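Local coordinates for protein N-acetylmuramoyl-L-alanine amidase (Peptoclostridium difficile, PDB 4RN7) that probably hydrolyses, with the help of zinc, the amide bond between N-acetylmuramic acid and L-alanine in bacterial cell-wall peptidoglycan, at residues H82-E96 with L146-E158. Numbering follows the deposited sequence.
With ZN (zinc ion), chain B.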
# COMPACT_ATOMS: atom_id res chain seq x y z
N HIS A 82 2.52 -2.93 -1.68
CA HIS A 82 3.19 -4.12 -2.21
C HIS A 82 2.79 -4.29 -3.68
O HIS A 82 1.94 -3.57 -4.16
CB HIS A 82 2.74 -5.37 -1.45
CG HIS A 82 3.46 -5.59 -0.16
ND1 HIS A 82 4.35 -6.62 0.01
CD2 HIS A 82 3.42 -4.92 1.02
CE1 HIS A 82 4.83 -6.59 1.24
NE2 HIS A 82 4.28 -5.57 1.88
N LEU A 83 3.44 -5.23 -4.37
CA LEU A 83 3.00 -5.63 -5.71
C LEU A 83 2.66 -7.11 -5.64
O LEU A 83 3.28 -7.87 -4.90
CB LEU A 83 4.07 -5.41 -6.77
CG LEU A 83 4.64 -3.99 -6.88
CD1 LEU A 83 5.77 -3.93 -7.91
CD2 LEU A 83 3.53 -3.02 -7.26
N ASN A 84 1.68 -7.53 -6.41
CA ASN A 84 1.26 -8.90 -6.36
C ASN A 84 2.16 -9.79 -7.21
O ASN A 84 2.95 -9.30 -8.05
CB ASN A 84 -0.20 -9.00 -6.82
CG ASN A 84 -1.01 -9.98 -5.99
OD1 ASN A 84 -0.49 -11.01 -5.56
ND2 ASN A 84 -2.28 -9.67 -5.76
N ALA A 85 2.05 -11.09 -7.00
CA ALA A 85 2.80 -12.05 -7.79
C ALA A 85 2.02 -13.34 -7.90
O ALA A 85 1.40 -13.78 -6.92
CB ALA A 85 4.16 -12.32 -7.14
N GLU A 86 2.03 -13.93 -9.09
CA GLU A 86 1.57 -15.30 -9.28
C GLU A 86 2.75 -16.24 -9.11
O GLU A 86 3.79 -16.04 -9.74
CB GLU A 86 1.05 -15.47 -10.71
CG GLU A 86 -0.42 -15.19 -10.92
CD GLU A 86 -0.83 -15.47 -12.35
OE1 GLU A 86 -0.41 -14.72 -13.25
OE2 GLU A 86 -1.55 -16.46 -12.60
N LYS A 87 2.61 -17.27 -8.27
CA LYS A 87 3.71 -18.21 -8.07
C LYS A 87 4.00 -19.03 -9.33
O LYS A 87 5.16 -19.27 -9.67
CB LYS A 87 3.46 -19.12 -6.85
CG LYS A 87 2.05 -19.67 -6.73
N ASN A 88 2.94 -19.45 -10.02
CA ASN A 88 3.07 -20.19 -11.27
C ASN A 88 2.24 -19.58 -12.39
O ASN A 88 1.27 -20.19 -12.84
CB ASN A 88 2.63 -21.65 -11.09
CG ASN A 88 3.69 -22.50 -10.44
OD1 ASN A 88 4.88 -22.32 -10.68
ND2 ASN A 88 3.26 -23.44 -9.61
N GLY A 89 2.61 -18.39 -12.83
CA GLY A 89 1.86 -17.73 -13.88
C GLY A 89 2.42 -16.36 -14.21
O GLY A 89 3.22 -15.83 -13.45
N ASN A 90 1.99 -15.80 -15.33
CA ASN A 90 2.47 -14.49 -15.75
C ASN A 90 1.37 -13.71 -16.46
O ASN A 90 1.66 -12.88 -17.34
CB ASN A 90 3.67 -14.66 -16.68
CG ASN A 90 3.32 -15.41 -17.96
OD1 ASN A 90 2.26 -16.04 -18.06
ND2 ASN A 90 4.20 -15.35 -18.95
N THR A 91 0.12 -13.97 -16.08
CA THR A 91 -1.03 -13.41 -16.78
C THR A 91 -1.98 -12.57 -15.91
O THR A 91 -2.69 -11.73 -16.43
CB THR A 91 -1.85 -14.52 -17.52
OG1 THR A 91 -2.43 -15.43 -16.57
CG2 THR A 91 -0.96 -15.28 -18.48
N ALA A 92 -1.97 -12.77 -14.59
CA ALA A 92 -2.94 -12.07 -13.73
C ALA A 92 -2.81 -10.55 -13.79
O ALA A 92 -1.71 -10.02 -13.94
CB ALA A 92 -2.80 -12.54 -12.29
N THR A 93 -3.94 -9.84 -13.65
CA THR A 93 -3.89 -8.37 -13.61
C THR A 93 -4.81 -7.77 -12.56
O THR A 93 -5.74 -8.43 -12.11
CB THR A 93 -4.28 -7.74 -14.96
OG1 THR A 93 -5.61 -8.17 -15.30
CG2 THR A 93 -3.31 -8.14 -16.04
N GLY A 94 -4.52 -6.54 -12.17
CA GLY A 94 -5.45 -5.80 -11.33
C GLY A 94 -4.94 -5.55 -9.92
O GLY A 94 -3.89 -6.05 -9.51
N ILE A 95 -5.72 -4.77 -9.17
CA ILE A 95 -5.33 -4.36 -7.84
C ILE A 95 -6.33 -4.91 -6.82
O ILE A 95 -7.54 -4.93 -7.09
CB ILE A 95 -5.30 -2.83 -7.78
CG1 ILE A 95 -4.13 -2.30 -8.63
CG2 ILE A 95 -5.17 -2.32 -6.35
CD1 ILE A 95 -3.97 -0.80 -8.61
N GLU A 96 -5.84 -5.36 -5.67
CA GLU A 96 -6.72 -5.78 -4.58
C GLU A 96 -6.17 -5.18 -3.30
O GLU A 96 -4.99 -4.86 -3.22
CB GLU A 96 -6.77 -7.31 -4.46
CG GLU A 96 -5.41 -7.97 -4.30
CD GLU A 96 -5.50 -9.48 -4.34
OE1 GLU A 96 -6.15 -10.00 -5.27
OE2 GLU A 96 -4.94 -10.16 -3.46
N LEU A 146 -3.27 -3.34 3.14
CA LEU A 146 -2.10 -3.58 2.31
C LEU A 146 -2.64 -3.59 0.89
O LEU A 146 -3.54 -4.36 0.58
CB LEU A 146 -1.43 -4.92 2.64
CG LEU A 146 -0.19 -5.33 1.82
CD1 LEU A 146 0.74 -6.20 2.65
CD2 LEU A 146 -0.56 -6.05 0.51
N ILE A 147 -2.09 -2.71 0.05
CA ILE A 147 -2.54 -2.64 -1.33
C ILE A 147 -1.57 -3.38 -2.22
O ILE A 147 -0.39 -3.06 -2.24
CB ILE A 147 -2.64 -1.19 -1.82
CG1 ILE A 147 -3.41 -0.33 -0.80
CG2 ILE A 147 -3.38 -1.14 -3.17
CD1 ILE A 147 -3.31 1.17 -1.05
N GLU A 148 -2.09 -4.37 -2.97
CA GLU A 148 -1.29 -5.11 -3.95
C GLU A 148 -1.47 -4.39 -5.29
O GLU A 148 -2.48 -4.57 -5.96
CB GLU A 148 -1.75 -6.57 -4.06
CG GLU A 148 -1.51 -7.41 -2.79
CD GLU A 148 -0.05 -7.81 -2.60
OE1 GLU A 148 0.81 -7.27 -3.32
OE2 GLU A 148 0.25 -8.65 -1.73
N CYS A 149 -0.47 -3.60 -5.66
CA CYS A 149 -0.65 -2.58 -6.70
C CYS A 149 -0.45 -3.09 -8.13
O CYS A 149 0.08 -2.36 -8.97
CB CYS A 149 0.27 -1.40 -6.45
SG CYS A 149 -0.11 -0.50 -4.91
N GLY A 150 -0.86 -4.32 -8.40
CA GLY A 150 -0.73 -4.88 -9.74
C GLY A 150 0.23 -6.05 -9.67
O GLY A 150 0.95 -6.19 -8.67
N PHE A 151 0.25 -6.88 -10.70
CA PHE A 151 1.08 -8.08 -10.73
C PHE A 151 2.41 -7.84 -11.41
O PHE A 151 2.48 -7.72 -12.62
CB PHE A 151 0.33 -9.22 -11.44
CG PHE A 151 -0.68 -9.90 -10.56
CD1 PHE A 151 -1.89 -9.29 -10.27
CD2 PHE A 151 -0.40 -11.14 -10.00
CE1 PHE A 151 -2.82 -9.91 -9.43
CE2 PHE A 151 -1.32 -11.76 -9.16
CZ PHE A 151 -2.53 -11.14 -8.88
N LEU A 152 3.49 -7.77 -10.63
CA LEU A 152 4.80 -7.54 -11.24
C LEU A 152 5.21 -8.72 -12.12
O LEU A 152 6.03 -8.57 -13.02
CB LEU A 152 5.86 -7.28 -10.17
CG LEU A 152 7.27 -7.00 -10.71
CD1 LEU A 152 7.27 -5.75 -11.57
CD2 LEU A 152 8.24 -6.84 -9.55
N THR A 153 4.62 -9.88 -11.86
CA THR A 153 4.89 -11.08 -12.66
C THR A 153 4.22 -11.12 -14.05
O THR A 153 4.50 -12.01 -14.86
CB THR A 153 4.55 -12.37 -11.86
OG1 THR A 153 3.22 -12.28 -11.33
CG2 THR A 153 5.55 -12.56 -10.72
N THR A 154 3.35 -10.15 -14.32
CA THR A 154 2.66 -10.05 -15.61
C THR A 154 3.26 -8.88 -16.38
O THR A 154 3.17 -7.73 -15.93
CB THR A 154 1.15 -9.82 -15.41
OG1 THR A 154 0.59 -10.95 -14.71
CG2 THR A 154 0.45 -9.69 -16.75
N PRO A 155 3.90 -9.17 -17.52
CA PRO A 155 4.61 -8.14 -18.29
C PRO A 155 3.80 -6.88 -18.58
O PRO A 155 4.35 -5.80 -18.41
CB PRO A 155 4.97 -8.86 -19.59
CG PRO A 155 5.17 -10.29 -19.16
CD PRO A 155 4.09 -10.51 -18.10
N SER A 156 2.54 -6.99 -19.00
CA SER A 156 1.73 -5.77 -19.15
C SER A 156 1.63 -4.93 -17.87
O SER A 156 1.71 -3.69 -17.92
CB SER A 156 0.33 -6.11 -19.68
OG SER A 156 -0.46 -6.76 -18.69
N GLU A 157 1.47 -5.58 -16.71
CA GLU A 157 1.28 -4.86 -15.46
C GLU A 157 2.59 -4.17 -15.08
O GLU A 157 2.59 -3.05 -14.58
CB GLU A 157 0.94 -5.84 -14.33
CG GLU A 157 -0.38 -6.53 -14.45
CD GLU A 157 -1.50 -5.68 -13.95
OE1 GLU A 157 -1.74 -5.68 -12.72
OE2 GLU A 157 -2.14 -5.01 -14.78
N GLU A 158 3.69 -4.87 -15.31
CA GLU A 158 5.01 -4.31 -15.03
C GLU A 158 5.22 -3.00 -15.82
O GLU A 158 5.75 -2.03 -15.28
CB GLU A 158 6.10 -5.33 -15.36
CG GLU A 158 7.51 -4.75 -15.31
CD GLU A 158 8.57 -5.77 -15.66
OE1 GLU A 158 8.24 -6.78 -16.31
OE2 GLU A 158 9.74 -5.55 -15.28
ZN ZN B . 5.18 -7.97 -1.34
O HOH W 1 -3.09 -7.14 -7.06
O HOH W 2 1.48 -12.68 -13.04
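The ring of Phe-151 is clamped between Asn-84 on one face and Ala-92 on the other, where strand 144-151 of the Amidase_3 catalytic domain lies between strand 77-84, parallel to it, and strand 95-99, antiparallel. Asn-84 CB stands 3.6 Å from the ring centroid, almost on the normal, and its amide lies flat over the CZ side with planes 9° apart. Ala-92 CB sits over the opposite face, 3.5 Å from the ring centroid, so both faces carry a CH-pi contact, while Glu-86 N comes to the ring edge in plane. The Asn-84 amide also stacks against the carboxylate of Glu-148, which folds back at chi2 (-75°) to lie within 19° of parallel and brings OE1 beside His-82 CB.

A beta bulge shifts the pairing, so that His-82 is matched with Glu-148 but Asn-84 with Phe-151; Asn-84 N bonds to Gly-150 O and Asn-84 O accepts from Leu-152 N. Where strands 144-151 and 95-99 part, a water takes a hydrogen from Asn-84 ND2 and gives its own to Gly-94 O and Glu-148 O. Glu-157, also bent at chi2, turns OE1 back to join the backbone at Phe-151 to the loop at Gly-94: Phe-151 N reaches its anti lone pair, and Gly-94 N comes from above the carboxylate plane. Further along, Thr-153 OG1 receives Glu-86 N in a nearly straight bond, and Thr-154 OG1 donates to Ala-92 O at 2.6 Å on an in-plane lone pair.

At the other end the contact reaches the active site. Leu-146 CD1 meets the His-82 ring obliquely, 3.4 Å from CD2, and the opposite side of the imidazole serves the metal: ND1 binds zinc at 2.1 Å, with His-12 and Glu-28 as the other protein ligands.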